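Local coordinates for uncharacterized protein (Staphylococcus aureus subsp. aureus, PDB 4H0A) that is of unknown function but belongs to the CAP family of cysteine-rich secretory proteins and pairs a CAP domain with a CAP-associated N-terminal region, at residues Q156-Q161 against V166-F171; Y210-E215 against T284-W289; A232-N237 against D262-T267. One frame throughout, in Å; residues are numbered along the deposited sequence. Where two conformers were deposited one is given.

Interaction 1: Q156-Q161 against V166-F171; sequences QVYSDQ and VLSVRF. With EDO (1,2-ethanediol), chain C.
Gln156 and Arg170 start out differently and end side by side: the glutamine sets CG anti to its carbonyl carbon (chi1 -62°) and runs on extended, whereas the arginine puts CG opposite its backbone N and folds at its third torsion (chi3 65°). Both rise from the same face of an antiparallel beta hairpin, strands 153-159 and 166-172, inside the larger antiparallel sheet of the CAP-associated N-terminal region. The hairpin pairs Gln156 with Arg170 and Tyr158 with Ser168 as hydrogen-bonded pairs, and Val157 with Val169 as a non-hydrogen-bonded one. Gln156 N gives to Arg170 O at 2.8 Å, and Arg170 N returns a bond to Gln156 O.

Past Tyr158 the register slips by one residue. Two residues, Leu167 and Ser168, stand opposite the single Tyr158, which makes a classic beta bulge; Tyr158 N bonds to Ser168 O at 3.0 Å, and Leu167 N to Tyr158 O at 2.8 Å. Leu167 then lays CD1 against the backbone of Ser159 and Asp160, while on the face away from Gln156, Tyr158 and Arg170, Val157 CG1 meets Val166 CG2 at 3.7 Å.

The Tyr158 ring lies on the arginine's face of the sheet. Ser168 OG sits obliquely to the ring, 3.2 Å from CD2, and Arg170 CB approaches near the ring plane, at the edge. Helix 282-290 covers this face, with Pro283 touching both Tyr158 and Arg170. Asp281 forms a salt bridge to Arg170 NH1, which also bonds to O1 of a 1,2-ethanediol, probably from the crystallisation liquor. Amide and guanidinium planes are only 16° apart, and Gln156 OE1 lies in the guanidinium plane, taking bonds from both Arg170 NE and Arg170 NH2, each 2.9 Å long.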
loop_
_atom_site.group_PDB
_atom_site.type_symbol
_atom_site.label_atom_id
_atom_site.label_comp_id
_atom_site.label_asym_id
_atom_site.label_seq_id
_atom_site.Cartn_x
_atom_site.Cartn_y
_atom_site.Cartn_z
ATOM N N GLN A 156 -6.046 -6.004 7.466
ATOM C CA GLN A 156 -4.824 -5.310 7.834
ATOM C C GLN A 156 -5.248 -3.892 8.136
ATOM O O GLN A 156 -5.805 -3.239 7.251
ATOM C CB GLN A 156 -3.793 -5.353 6.716
ATOM C CG GLN A 156 -3.337 -6.757 6.356
ATOM C CD GLN A 156 -2.230 -6.634 5.361
ATOM O OE1 GLN A 156 -2.472 -6.516 4.158
ATOM N NE2 GLN A 156 -1.018 -6.431 5.849
ATOM N N VAL A 157 -5.076 -3.440 9.383
ATOM C CA VAL A 157 -5.461 -2.102 9.813
ATOM C C VAL A 157 -4.208 -1.246 9.879
ATOM O O VAL A 157 -3.353 -1.481 10.731
ATOM C CB VAL A 157 -6.194 -2.148 11.177
ATOM C CG1 VAL A 157 -6.734 -0.766 11.548
ATOM C CG2 VAL A 157 -7.313 -3.182 11.147
ATOM N N TYR A 158 -4.107 -0.248 8.997
ATOM C CA TYR A 158 -2.945 0.636 8.930
ATOM C C TYR A 158 -3.147 1.844 9.803
ATOM O O TYR A 158 -4.122 2.565 9.606
ATOM C CB TYR A 158 -2.705 1.077 7.486
ATOM C CG TYR A 158 -2.405 -0.087 6.572
ATOM C CD1 TYR A 158 -1.155 -0.687 6.567
ATOM C CD2 TYR A 158 -3.383 -0.612 5.733
ATOM C CE1 TYR A 158 -0.870 -1.764 5.728
ATOM C CE2 TYR A 158 -3.116 -1.694 4.898
ATOM C CZ TYR A 158 -1.851 -2.257 4.882
ATOM O OH TYR A 158 -1.597 -3.310 4.039
ATOM N N SER A 159 -2.239 2.074 10.759
ATOM C CA SER A 159 -2.323 3.227 11.663
ATOM C C SER A 159 -1.098 4.072 11.564
ATOM O O SER A 159 -0.031 3.602 11.167
ATOM C CB SER A 159 -2.493 2.802 13.118
ATOM O OG SER A 159 -3.611 1.953 13.301
ATOM N N ASP A 160 -1.244 5.316 12.001
ATOM C CA ASP A 160 -0.175 6.291 11.994
ATOM C C ASP A 160 0.639 6.135 13.282
ATOM O O ASP A 160 0.059 6.032 14.360
ATOM C CB ASP A 160 -0.802 7.685 11.887
ATOM C CG ASP A 160 0.125 8.788 11.428
ATOM O OD1 ASP A 160 0.834 8.586 10.429
ATOM O OD2 ASP A 160 0.117 9.869 12.057
ATOM N N GLN A 161 1.970 6.120 13.182
ATOM C CA GLN A 161 2.830 5.985 14.361
ATOM C C GLN A 161 2.791 7.285 15.204
ATOM O O GLN A 161 3.007 7.229 16.410
ATOM C CB GLN A 161 4.275 5.644 13.936
ATOM C CG GLN A 161 5.033 4.756 14.914
ATOM C CD GLN A 161 6.343 4.296 14.311
ATOM O OE1 GLN A 161 7.151 5.109 13.845
ATOM N NE2 GLN A 161 6.592 2.988 14.296
ATOM N N VAL A 166 -6.493 5.255 12.620
ATOM C CA VAL A 166 -6.633 4.358 11.474
ATOM C C VAL A 166 -6.600 5.184 10.170
ATOM O O VAL A 166 -7.389 6.121 10.006
ATOM C CB VAL A 166 -7.918 3.496 11.560
ATOM C CG1 VAL A 166 -8.134 2.695 10.263
ATOM C CG2 VAL A 166 -7.863 2.566 12.766
ATOM N N LEU A 167 -5.675 4.829 9.265
ATOM C CA LEU A 167 -5.490 5.511 7.983
ATOM C C LEU A 167 -6.217 4.813 6.858
ATOM O O LEU A 167 -6.743 5.459 5.948
ATOM C CB LEU A 167 -3.996 5.551 7.634
ATOM C CG LEU A 167 -3.090 6.283 8.623
ATOM C CD1 LEU A 167 -1.641 5.934 8.364
ATOM C CD2 LEU A 167 -3.319 7.792 8.563
ATOM N N SER A 168 -6.177 3.485 6.873
ATOM C CA SER A 168 -6.747 2.676 5.808
ATOM C C SER A 168 -6.927 1.250 6.299
ATOM O O SER A 168 -6.365 0.882 7.333
ATOM C CB SER A 168 -5.812 2.712 4.597
ATOM O OG SER A 168 -4.488 2.337 4.942
ATOM N N VAL A 169 -7.741 0.464 5.600
ATOM C CA VAL A 169 -7.960 -0.943 5.949
ATOM C C VAL A 169 -7.919 -1.768 4.683
ATOM O O VAL A 169 -8.472 -1.349 3.664
ATOM C CB VAL A 169 -9.297 -1.180 6.699
ATOM C CG1 VAL A 169 -9.476 -2.662 7.053
ATOM C CG2 VAL A 169 -9.397 -0.303 7.947
ATOM N N ARG A 170 -7.289 -2.945 4.742
ATOM C CA ARG A 170 -7.314 -3.881 3.631
ATOM C C ARG A 170 -7.946 -5.154 4.122
ATOM O O ARG A 170 -7.389 -5.787 5.018
ATOM C CB ARG A 170 -5.925 -4.166 3.029
ATOM C CG ARG A 170 -5.960 -5.324 1.998
ATOM C CD ARG A 170 -4.821 -5.257 1.012
ATOM N NE ARG A 170 -3.528 -5.440 1.668
ATOM C CZ ARG A 170 -2.353 -5.200 1.096
ATOM N NH1 ARG A 170 -2.290 -4.788 -0.168
ATOM N NH2 ARG A 170 -1.230 -5.383 1.775
ATOM N N PHE A 171 -9.125 -5.513 3.579
ATOM C CA PHE A 171 -9.763 -6.792 3.896
ATOM C C PHE A 171 -9.285 -7.765 2.843
ATOM O O PHE A 171 -9.301 -7.404 1.663
ATOM C CB PHE A 171 -11.286 -6.681 3.917
ATOM C CG PHE A 171 -11.825 -5.967 5.132
ATOM C CD1 PHE A 171 -12.040 -4.598 5.112
ATOM C CD2 PHE A 171 -12.188 -6.677 6.273
ATOM C CE1 PHE A 171 -12.582 -3.947 6.219
ATOM C CE2 PHE A 171 -12.729 -6.024 7.377
ATOM C CZ PHE A 171 -12.919 -4.663 7.346
HETATM C C1 EDO C . -3.388 -3.674 -3.268
HETATM O O1 EDO C . -4.286 -3.984 -2.217
HETATM C C2 EDO C . -3.309 -4.972 -4.114
HETATM O O2 EDO C . -2.396 -4.819 -5.175
#

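Interaction 2: Y210-E215 against T284-W289; sequences YEVTNE and TLIHSW
Val212 and Ile286 reach across from facing helices and pass alongside each other, heading opposite ways. The touching branch of the valine is CG1, which lies 3.7 Å from Ile286 CG1 and 4.1 Å from Ile286 CG2, so one methyl rests beside the fork of the isoleucine. That fork is set by an Ile286 first torsion of -71°, which puts CG1 anti to the carbonyl carbon and CG2 anti to the backbone N.

Thr213, the next residue along helix 201-219, meets the same isoleucine differently. Its side chain crosses that of Ile286 at about a right angle, and the atom presented is the hydroxyl oxygen: Thr213 OG1 stands 3.6 Å from Ile286 CD1. This is a van der Waals contact. The hydroxyl has its polar partner within its own helix, the backbone oxygen of Leu209, so the oxygen can lie against a methyl group in a buried place without losing its hydrogen bond. Ile286 thus serves two neighbours with different atoms, CG1 and CG2 to the valine and CD1 to the threonine, and it also touches Met216 farther along helix 201-219.

The helices come close at this point, with Thr213 CA and Ile286 CA 7.4 Å apart, yet the shared surface is small, 123 Å². Around it the packing spreads to other residues: Leu285 and Trp289 both lean on Leu209, while Thr213 and Trp289 touch Leu318 of strand 315-322. Within helix 282-290, Leu285 CD1 sits over one face of the Trp289 ring, 3.5 Å above its plane and toward the rim.

What results is a buried apolar contact between helices 201-219 and 282-290 beside the sheet that holds strands 306-312 and 315-322, consistent with the alpha-beta-alpha sandwich of the CAP fold.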
loop_
_atom_site.group_PDB
_atom_site.type_symbol
_atom_site.label_atom_id
_atom_site.label_comp_id
_atom_site.label_asym_id
_atom_site.label_seq_id
_atom_site.Cartn_x
_atom_site.Cartn_y
_atom_site.Cartn_z
ATOM N N TYR A 210 1.469 6.912 -6.640
ATOM C CA TYR A 210 1.059 8.322 -6.663
ATOM C C TYR A 210 -0.277 8.522 -5.975
ATOM O O TYR A 210 -0.441 9.448 -5.177
ATOM C CB TYR A 210 0.919 8.840 -8.117
ATOM C CG TYR A 210 2.180 8.896 -8.957
ATOM C CD1 TYR A 210 3.391 9.329 -8.416
ATOM C CD2 TYR A 210 2.130 8.664 -10.331
ATOM C CE1 TYR A 210 4.532 9.467 -9.207
ATOM C CE2 TYR A 210 3.257 8.834 -11.137
ATOM C CZ TYR A 210 4.457 9.239 -10.571
ATOM O OH TYR A 210 5.597 9.353 -11.337
ATOM N N GLU A 211 -1.257 7.677 -6.321
ATOM C CA GLU A 211 -2.617 7.800 -5.780
ATOM C C GLU A 211 -2.665 7.570 -4.279
ATOM O O GLU A 211 -3.294 8.354 -3.584
ATOM C CB GLU A 211 -3.564 6.808 -6.462
ATOM C CG GLU A 211 -3.886 7.193 -7.895
ATOM C CD GLU A 211 -4.682 6.159 -8.664
ATOM O OE1 GLU A 211 -4.800 5.003 -8.196
ATOM O OE2 GLU A 211 -5.207 6.520 -9.741
ATOM N N VAL A 212 -2.009 6.504 -3.779
ATOM C CA VAL A 212 -2.034 6.219 -2.342
ATOM C C VAL A 212 -1.270 7.314 -1.581
ATOM O O VAL A 212 -1.690 7.698 -0.487
ATOM C CB VAL A 212 -1.519 4.806 -1.999
ATOM C CG1 VAL A 212 -1.450 4.629 -0.473
ATOM C CG2 VAL A 212 -2.430 3.745 -2.608
ATOM N N THR A 213 -0.181 7.851 -2.162
ATOM C CA THR A 213 0.549 8.965 -1.533
ATOM C C THR A 213 -0.392 10.150 -1.349
ATOM O O THR A 213 -0.407 10.755 -0.280
ATOM C CB THR A 213 1.767 9.367 -2.376
ATOM O OG1 THR A 213 2.727 8.318 -2.303
ATOM C CG2 THR A 213 2.392 10.706 -1.925
ATOM N N ASN A 214 -1.178 10.479 -2.381
ATOM C CA ASN A 214 -2.100 11.608 -2.312
ATOM C C ASN A 214 -3.292 11.308 -1.384
ATOM O O ASN A 214 -3.760 12.232 -0.733
ATOM C CB ASN A 214 -2.551 12.055 -3.716
ATOM C CG ASN A 214 -1.506 12.919 -4.403
ATOM O OD1 ASN A 214 -0.659 13.550 -3.750
ATOM N ND2 ASN A 214 -1.530 12.987 -5.734
ATOM N N GLU A 215 -3.739 10.048 -1.260
ATOM C CA GLU A 215 -4.798 9.716 -0.289
ATOM C C GLU A 215 -4.305 9.949 1.135
ATOM O O GLU A 215 -5.047 10.495 1.948
ATOM C CB GLU A 215 -5.262 8.251 -0.432
ATOM C CG GLU A 215 -6.060 7.971 -1.694
ATOM C CD GLU A 215 -7.310 8.812 -1.864
ATOM O OE1 GLU A 215 -8.045 9.009 -0.868
ATOM O OE2 GLU A 215 -7.539 9.297 -2.994
ATOM N N THR A 284 1.754 -1.956 1.515
ATOM C CA THR A 284 2.850 -2.357 2.410
ATOM C C THR A 284 3.993 -1.351 2.338
ATOM O O THR A 284 4.543 -0.979 3.370
ATOM C CB THR A 284 3.361 -3.770 2.087
ATOM O OG1 THR A 284 2.247 -4.650 2.074
ATOM C CG2 THR A 284 4.385 -4.266 3.102
ATOM N N LEU A 285 4.369 -0.943 1.133
ATOM C CA LEU A 285 5.420 0.061 0.943
ATOM C C LEU A 285 5.092 1.378 1.667
ATOM O O LEU A 285 5.958 1.932 2.329
ATOM C CB LEU A 285 5.597 0.354 -0.562
ATOM C CG LEU A 285 6.566 1.492 -0.875
ATOM C CD1 LEU A 285 8.007 1.072 -0.657
ATOM C CD2 LEU A 285 6.328 1.990 -2.205
ATOM N N ILE A 286 3.870 1.903 1.477
ATOM C CA ILE A 286 3.439 3.165 2.099
ATOM C C ILE A 286 3.457 3.026 3.622
ATOM O O ILE A 286 3.901 3.951 4.296
ATOM C CB ILE A 286 2.054 3.601 1.563
ATOM C CG1 ILE A 286 2.201 4.067 0.088
ATOM C CG2 ILE A 286 1.408 4.703 2.458
ATOM C CD1 ILE A 286 2.736 5.511 -0.106
ATOM N N HIS A 287 3.017 1.877 4.157
ATOM C CA HIS A 287 3.070 1.636 5.599
ATOM C C HIS A 287 4.514 1.773 6.124
ATOM O O HIS A 287 4.713 2.357 7.192
ATOM C CB HIS A 287 2.504 0.246 5.956
ATOM C CG HIS A 287 2.816 -0.173 7.360
ATOM N ND1 HIS A 287 3.877 -1.012 7.639
ATOM C CD2 HIS A 287 2.255 0.224 8.525
ATOM C CE1 HIS A 287 3.903 -1.135 8.954
ATOM N NE2 HIS A 287 2.953 -0.401 9.530
ATOM N N SER A 288 5.509 1.225 5.396
ATOM C CA SER A 288 6.905 1.304 5.831
ATOM C C SER A 288 7.420 2.742 5.777
ATOM O O SER A 288 8.118 3.157 6.697
ATOM C CB SER A 288 7.792 0.381 5.004
ATOM O OG SER A 288 7.453 -0.970 5.269
ATOM N N TRP A 289 7.031 3.525 4.750
ATOM C CA TRP A 289 7.435 4.937 4.678
ATOM C C TRP A 289 6.721 5.763 5.757
ATOM O O TRP A 289 7.360 6.591 6.408
ATOM C CB TRP A 289 7.163 5.523 3.282
ATOM C CG TRP A 289 8.078 5.012 2.209
ATOM C CD1 TRP A 289 9.112 4.134 2.352
ATOM C CD2 TRP A 289 8.007 5.321 0.813
ATOM N NE1 TRP A 289 9.713 3.910 1.139
ATOM C CE2 TRP A 289 9.029 4.592 0.168
ATOM C CE3 TRP A 289 7.176 6.144 0.040
ATOM C CZ2 TRP A 289 9.268 4.696 -1.207
ATOM C CZ3 TRP A 289 7.420 6.253 -1.320
ATOM C CH2 TRP A 289 8.453 5.533 -1.930
#

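Interaction 3: A232-N237 against D262-T267; sequences AHIASN and DKNHVT
Asn264 and Ile234 lie alongside each other, one running out from each side, where the end of helix 254-263 comes up to helix 229-242. From CB the asparagine turns CG anti to its carbonyl carbon (chi1 -74°), and the amide is carried toward the other helix. CG itself lies 4.2 Å from Ile234 CG1. Beyond it the two ends of the amide part company: ND2 passes 4.1 Å from the same Ile234 CG1 while donating a hydrogen bond back to the backbone oxygen of Gln260 in the last turn of helix 254-263. OD1 goes the other way, to His233, standing 3.6 Å from ND1 and 3.7 Å from CE1. It approaches that ring obliquely, with amide and imidazole planes 56° apart, and the separation makes this a loose packing contact. Two conformers were modelled for the histidine, so its place here is less certain than the isoleucine's.

Ile234 is the buried member of the group. Its CD1 carries on past the asparagine to Val266 CG2, 4.2 Å away, and the side chain also touches Leu261 and, from strand 315-322, Ile319. Val266 in turn leans on Leu261 and on Leu321 of that strand, so an apolar layer lies beneath the more exposed polar pair.

The backbone turn that presents both Asn264 and Val266 is built on His265, whose phi is positive at 53°. His265 N bonds to Asp262 O and Val266 N to Leu261 O. This is the Schellman motif, which here ends helix 254-263 and packs its terminus against helix 229-242 within the CAP domain.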
loop_
_atom_site.group_PDB
_atom_site.type_symbol
_atom_site.label_atom_id
_atom_site.label_comp_id
_atom_site.label_asym_id
_atom_site.label_seq_id
_atom_site.Cartn_x
_atom_site.Cartn_y
_atom_site.Cartn_z
ATOM N N ALA A 232 9.898 12.001 -12.843
ATOM C CA ALA A 232 9.685 10.578 -13.114
ATOM C C ALA A 232 10.831 10.033 -13.971
ATOM O O ALA A 232 11.289 8.917 -13.732
ATOM C CB ALA A 232 8.341 10.362 -13.803
ATOM N N HIS A 233 11.311 10.836 -14.946
ATOM C CA HIS A 233 12.446 10.464 -15.806
ATOM C C HIS A 233 13.703 10.340 -14.967
ATOM O O HIS A 233 14.461 9.374 -15.116
ATOM C CB HIS A 233 12.662 11.502 -16.933
ATOM C CG HIS A 233 13.985 11.395 -17.635
ATOM N ND1 HIS A 233 15.061 12.186 -17.270
ATOM C CD2 HIS A 233 14.360 10.601 -18.664
ATOM C CE1 HIS A 233 16.050 11.851 -18.083
ATOM N NE2 HIS A 233 15.672 10.906 -18.943
ATOM N N ILE A 234 13.941 11.336 -14.096
ATOM C CA ILE A 234 15.112 11.340 -13.219
ATOM C C ILE A 234 15.041 10.112 -12.285
ATOM O O ILE A 234 16.040 9.422 -12.127
ATOM C CB ILE A 234 15.218 12.675 -12.424
ATOM C CG1 ILE A 234 15.619 13.832 -13.367
ATOM C CG2 ILE A 234 16.215 12.552 -11.256
ATOM C CD1 ILE A 234 15.317 15.240 -12.831
ATOM N N ALA A 235 13.858 9.833 -11.699
ATOM C CA ALA A 235 13.660 8.682 -10.804
ATOM C C ALA A 235 13.967 7.361 -11.498
ATOM O O ALA A 235 14.615 6.497 -10.909
ATOM C CB ALA A 235 12.227 8.651 -10.285
ATOM N N SER A 236 13.518 7.214 -12.751
ATOM C CA SER A 236 13.760 6.014 -13.540
ATOM C C SER A 236 15.254 5.840 -13.839
ATOM O O SER A 236 15.765 4.735 -13.672
ATOM C CB SER A 236 12.951 6.054 -14.834
ATOM O OG SER A 236 13.210 4.917 -15.637
ATOM N N ASN A 237 15.950 6.916 -14.266
ATOM C CA ASN A 237 17.399 6.857 -14.525
ATOM C C ASN A 237 18.170 6.617 -13.258
ATOM O O ASN A 237 19.127 5.839 -13.270
ATOM C CB ASN A 237 17.920 8.149 -15.177
ATOM C CG ASN A 237 17.774 8.171 -16.665
ATOM O OD1 ASN A 237 17.656 7.132 -17.311
ATOM N ND2 ASN A 237 17.791 9.351 -17.254
ATOM N N ASP A 262 19.789 19.597 -11.752
ATOM C CA ASP A 262 20.533 20.694 -12.382
ATOM C C ASP A 262 20.874 20.357 -13.837
ATOM O O ASP A 262 20.716 21.212 -14.706
ATOM C CB ASP A 262 21.817 21.008 -11.594
ATOM C CG ASP A 262 21.569 21.542 -10.194
ATOM O OD1 ASP A 262 20.432 21.392 -9.692
ATOM O OD2 ASP A 262 22.517 22.088 -9.592
ATOM N N LYS A 263 21.301 19.106 -14.104
ATOM C CA LYS A 263 21.602 18.602 -15.453
ATOM C C LYS A 263 20.369 18.695 -16.375
ATOM O O LYS A 263 20.518 18.972 -17.563
ATOM C CB LYS A 263 22.081 17.138 -15.362
ATOM C CG LYS A 263 22.436 16.467 -16.689
ATOM C CD LYS A 263 22.818 15.009 -16.466
ATOM C CE LYS A 263 23.000 14.246 -17.753
ATOM N NZ LYS A 263 23.168 12.789 -17.506
ATOM N N ASN A 264 19.164 18.487 -15.819
ATOM C CA ASN A 264 17.900 18.526 -16.560
ATOM C C ASN A 264 17.217 19.918 -16.500
ATOM O O ASN A 264 16.071 20.044 -16.934
ATOM C CB ASN A 264 16.958 17.445 -16.023
ATOM C CG ASN A 264 17.353 16.047 -16.436
ATOM O OD1 ASN A 264 16.689 15.418 -17.250
ATOM N ND2 ASN A 264 18.407 15.497 -15.868
ATOM N N HIS A 265 17.928 20.958 -16.001
ATOM C CA HIS A 265 17.452 22.340 -15.902
ATOM C C HIS A 265 16.106 22.466 -15.163
ATOM O O HIS A 265 15.295 23.329 -15.503
ATOM C CB HIS A 265 17.355 22.967 -17.300
ATOM C CG HIS A 265 18.628 22.856 -18.079
ATOM N ND1 HIS A 265 19.765 23.542 -17.698
ATOM C CD2 HIS A 265 18.906 22.122 -19.180
ATOM C CE1 HIS A 265 20.696 23.215 -18.581
ATOM N NE2 HIS A 265 20.222 22.364 -19.492
ATOM N N VAL A 266 15.889 21.635 -14.128
ATOM C CA VAL A 266 14.671 21.688 -13.317
ATOM C C VAL A 266 14.859 22.781 -12.265
ATOM O O VAL A 266 15.901 22.805 -11.611
ATOM C CB VAL A 266 14.370 20.310 -12.664
ATOM C CG1 VAL A 266 13.116 20.370 -11.789
ATOM C CG2 VAL A 266 14.233 19.220 -13.726
ATOM N N THR A 267 13.882 23.693 -12.111
ATOM C CA THR A 267 13.955 24.766 -11.108
ATOM C C THR A 267 13.236 24.286 -9.842
ATOM O O THR A 267 12.166 23.685 -9.947
ATOM C CB THR A 267 13.361 26.073 -11.659
ATOM O OG1 THR A 267 12.000 25.850 -12.034
ATOM C CG2 THR A 267 14.151 26.615 -12.849
#

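In the fold
From the N terminus, interaction 1 comes first and closes a short loop, the turn of the hairpin between strands 153-159 and 166-172 in the CAP-associated region. Farther along, in the CAP domain, interaction 2 closes a long loop by bringing helix 282-290 back onto helix 201-219. Interaction 3 is nested inside that loop, joining helix 229-242 to the end of helix 254-263. Interactions 1 and 2 touch, Tyr158 packing on His287, so helix 282-290 links the two regions. Interaction 3 touches interaction 2 through Tyr210 and Ala232, but its centre lies about 34 Å from that of interaction 1, across the molecule.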